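Local atomic coordinates of DotI (Legionella pneumophila, PDB entry 3WZ4), a protein that is a component of an inner-membrane complex essential for type IVB secretion, its precise molecular role unknown, represented here by its periplasmic domain. Residues A[91-96]-A[112-117]. Sequence-based numbering, arbitrary orientation. Where two conformers were deposited one is given.
Sequences RVQMPI and VVTMLI
Gln93 lies against Val112 and Thr114 on the partly exposed face of two antiparallel strands, 91-96 and 112-117. With CG anti to the backbone N (chi1 -175°) and the chain extended beyond it, Gln93 leans toward the neighbouring strand; its CG meets CG1 of Val112 at 3.4 Å, and the same methyl is the nearest partner of the amide carbon. The amide oxygen OE1 sits 3.4 Å from OG1 of Thr114, a weak hydrogen bond at most. Further along this face, in the conformer described, one of two for Arg91, CD1 of Leu116 lies 3.9 Å above one face of the guanidinium, displaced toward the rim, a contact that may not hold in the other.

The buried face is apolar. The selenomethionine Met115 bends at chi3 and brings CE to 4.1 Å from CG1 of Val92, while CD1 of Ile96 packs on CG2 of Val113 at 3.7 Å. Val92, Met94 (also selenomethionine) and Met115 pack on helix 7-21, Val92 and Met115 both on Ala14; Met115 and Val113 also touch Phe134 of strand 129-138.

Two hydrogen-bonded pairs, Val92 with Met115 and Met94 with Val113, hold the backbones in register. Each is closed by two N-H...O bonds; that from Met115 N to Val92 O measures 2.8 Å. Between them, CA of Gln93 makes a C-H...O contact of 3.2 Å with Val113 O. The arrangement is that of a β-hairpin, strands 87-101 and 106-119, within a curved antiparallel sheet packed against helices, consistent with the NTF2-like fold of its family.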
ATOM      1  N   ARG A  91      -9.763   1.931  -9.322  1.00 12.72           N
ATOM      2  CA  ARG A  91      -8.711   0.926  -9.404  0.50 15.00           C
ATOM      3  C   ARG A  91      -7.425   1.609  -9.854  1.00 12.59           C
ATOM      4  O   ARG A  91      -7.303   2.036 -11.002  1.00 13.30           O
ATOM      5  CB  ARG A  91      -9.105  -0.211 -10.350  0.50 15.63           C
ATOM      6  CG  ARG A  91      -8.501  -1.553  -9.960  0.50 20.75           C
ATOM      7  CD  ARG A  91      -9.049  -2.700 -10.802  0.50 24.76           C
ATOM      8  NE  ARG A  91     -10.481  -2.915 -10.597  0.50 25.69           N
ATOM      9  CZ  ARG A  91     -10.996  -3.690  -9.646  0.50 21.18           C
ATOM     10  NH1 ARG A  91     -10.199  -4.323  -8.797  0.50 19.93           N
ATOM     11  NH2 ARG A  91     -12.310  -3.828  -9.543  0.50 20.59           N
ATOM     12  N   VAL A  92      -6.475   1.723  -8.930  1.00  9.57           N
ATOM     13  CA  VAL A  92      -5.237   2.456  -9.174  1.00 10.87           C
ATOM     14  C   VAL A  92      -4.006   1.556  -9.231  1.00 13.33           C
ATOM     15  O   VAL A  92      -3.828   0.675  -8.393  1.00 13.21           O
ATOM     16  CB  VAL A  92      -5.010   3.527  -8.089  1.00 10.97           C
ATOM     17  CG1 VAL A  92      -3.619   4.127  -8.212  1.00  8.84           C
ATOM     18  CG2 VAL A  92      -6.084   4.605  -8.176  1.00 12.07           C
ATOM     19  N   GLN A  93      -3.150   1.801 -10.217  1.00 12.14           N
ATOM     20  CA  GLN A  93      -1.956   0.995 -10.412  1.00 14.71           C
ATOM     21  C   GLN A  93      -0.708   1.869 -10.476  1.00 15.48           C
ATOM     22  O   GLN A  93      -0.720   2.940 -11.082  1.00 14.34           O
ATOM     23  CB  GLN A  93      -2.084   0.170 -11.690  1.00 12.27           C
ATOM     24  CG  GLN A  93      -0.937  -0.794 -11.918  1.00 15.93           C
ATOM     25  CD  GLN A  93      -1.189  -1.722 -13.086  1.00 18.47           C
ATOM     26  OE1 GLN A  93      -1.851  -2.750 -12.942  1.00 20.04           O
ATOM     27  NE2 GLN A  93      -0.673  -1.358 -14.255  1.00 14.89           N
HETATM   28  N   MSE A  94       0.364   1.406  -9.842  1.00 15.18           N
HETATM   29  CA  MSE A  94       1.624   2.140  -9.836  1.00 16.82           C
HETATM   30  C   MSE A  94       2.803   1.188  -9.690  1.00 16.38           C
HETATM   31  O   MSE A  94       2.802   0.323  -8.817  1.00 14.47           O
HETATM   32  CB  MSE A  94       1.647   3.173  -8.704  1.00 14.18           C
HETATM   33  CG  MSE A  94       2.765   4.205  -8.835  1.00 16.12           C
HETATM   34 SE   MSE A  94       2.811   5.503  -7.374  1.00 28.08          SE
HETATM   35  CE  MSE A  94       3.443   4.317  -5.960  1.00 18.92           C
ATOM     36  N   PRO A  95       3.813   1.340 -10.558  1.00 19.79           N
ATOM     37  CA  PRO A  95       5.045   0.556 -10.461  1.00 18.17           C
ATOM     38  C   PRO A  95       6.014   1.190  -9.466  1.00 14.20           C
ATOM     39  O   PRO A  95       6.083   2.414  -9.369  1.00 17.94           O
ATOM     40  CB  PRO A  95       5.614   0.645 -11.876  1.00 17.36           C
ATOM     41  CG  PRO A  95       5.178   1.992 -12.350  1.00 18.48           C
ATOM     42  CD  PRO A  95       3.823   2.244 -11.722  1.00 17.40           C
ATOM     43  N   ILE A  96       6.754   0.366  -8.735  1.00 13.48           N
ATOM     44  CA  ILE A  96       7.683   0.876  -7.735  1.00 17.59           C
ATOM     45  C   ILE A  96       8.998   0.108  -7.743  1.00 18.19           C
ATOM     46  O   ILE A  96       9.070  -1.019  -8.236  1.00 16.59           O
ATOM     47  CB  ILE A  96       7.082   0.797  -6.309  1.00 15.79           C
ATOM     48  CG1 ILE A  96       6.823  -0.659  -5.917  1.00 14.92           C
ATOM     49  CG2 ILE A  96       5.807   1.614  -6.214  1.00 16.41           C
ATOM     50  CD1 ILE A  96       6.224  -0.825  -4.533  1.00 14.49           C
ATOM     51  N   VAL A 112       4.749  -3.967  -9.251  1.00 16.32           N
ATOM     52  CA  VAL A 112       3.583  -3.181  -9.614  1.00 18.66           C
ATOM     53  C   VAL A 112       2.523  -3.346  -8.534  1.00 17.44           C
ATOM     54  O   VAL A 112       2.127  -4.464  -8.209  1.00 16.40           O
ATOM     55  CB  VAL A 112       2.999  -3.617 -10.964  1.00 24.73           C
ATOM     56  CG1 VAL A 112       1.921  -2.642 -11.409  1.00 18.20           C
ATOM     57  CG2 VAL A 112       4.099  -3.700 -12.001  1.00 21.32           C
ATOM     58  N   VAL A 113       2.084  -2.230  -7.966  1.00 15.55           N
ATOM     59  CA  VAL A 113       1.040  -2.257  -6.952  1.00 15.37           C
ATOM     60  C   VAL A 113      -0.307  -1.926  -7.586  1.00 13.67           C
ATOM     61  O   VAL A 113      -0.437  -0.950  -8.325  1.00 12.22           O
ATOM     62  CB  VAL A 113       1.326  -1.259  -5.814  1.00 12.34           C
ATOM     63  CG1 VAL A 113       0.211  -1.292  -4.785  1.00 13.32           C
ATOM     64  CG2 VAL A 113       2.669  -1.562  -5.161  1.00 12.42           C
ATOM     65  N   THR A 114      -1.308  -2.753  -7.308  1.00 14.46           N
ATOM     66  CA  THR A 114      -2.652  -2.483  -7.791  1.00 14.07           C
ATOM     67  C   THR A 114      -3.604  -2.398  -6.608  1.00 15.42           C
ATOM     68  O   THR A 114      -3.686  -3.319  -5.793  1.00 14.44           O
ATOM     69  CB  THR A 114      -3.126  -3.555  -8.786  1.00 15.90           C
ATOM     70  OG1 THR A 114      -2.094  -3.799  -9.749  1.00 15.25           O
ATOM     71  CG2 THR A 114      -4.384  -3.094  -9.506  1.00 16.12           C
HETATM   72  N   MSE A 115      -4.313  -1.280  -6.512  1.00 13.65           N
HETATM   73  CA  MSE A 115      -5.184  -1.021  -5.376  1.00 13.48           C
HETATM   74  C   MSE A 115      -6.621  -0.765  -5.811  1.00 13.81           C
HETATM   75  O   MSE A 115      -6.873  -0.071  -6.798  1.00 14.46           O
HETATM   76  CB  MSE A 115      -4.674   0.186  -4.581  1.00 11.53           C
HETATM   77  CG  MSE A 115      -3.318  -0.012  -3.916  1.00 13.96           C
HETATM   78 SE   MSE A 115      -2.496   1.680  -3.360  1.00 20.28          SE
HETATM   79  CE  MSE A 115      -1.809   2.267  -5.090  1.00 15.86           C
ATOM     80  N   LEU A 116      -7.563  -1.337  -5.073  1.00 10.93           N
ATOM     81  CA  LEU A 116      -8.957  -0.949  -5.207  1.00 14.12           C
ATOM     82  C   LEU A 116      -9.270   0.034  -4.088  1.00 11.25           C
ATOM     83  O   LEU A 116      -9.161  -0.299  -2.910  1.00 12.45           O
ATOM     84  CB  LEU A 116      -9.885  -2.166  -5.141  1.00 12.44           C
ATOM     85  CG  LEU A 116     -11.385  -1.859  -5.189  1.00 14.20           C
ATOM     86  CD1 LEU A 116     -11.758  -1.182  -6.499  1.00 13.73           C
ATOM     87  CD2 LEU A 116     -12.211  -3.122  -4.982  1.00 14.38           C
ATOM     88  N   ILE A 117      -9.633   1.253  -4.460  1.00 14.53           N
ATOM     89  CA  ILE A 117      -9.919   2.291  -3.480  1.00 12.58           C
ATOM     90  C   ILE A 117     -11.400   2.648  -3.504  1.00 13.43           C
ATOM     91  O   ILE A 117     -11.980   2.847  -4.573  1.00 12.69           O
ATOM     92  CB  ILE A 117      -9.066   3.549  -3.745  1.00 14.83           C
ATOM     93  CG1 ILE A 117      -7.584   3.226  -3.544  1.00 14.71           C
ATOM     94  CG2 ILE A 117      -9.502   4.701  -2.848  1.00 10.85           C
ATOM     95  CD1 ILE A 117      -6.664   4.394  -3.810  1.00 17.73           C
TER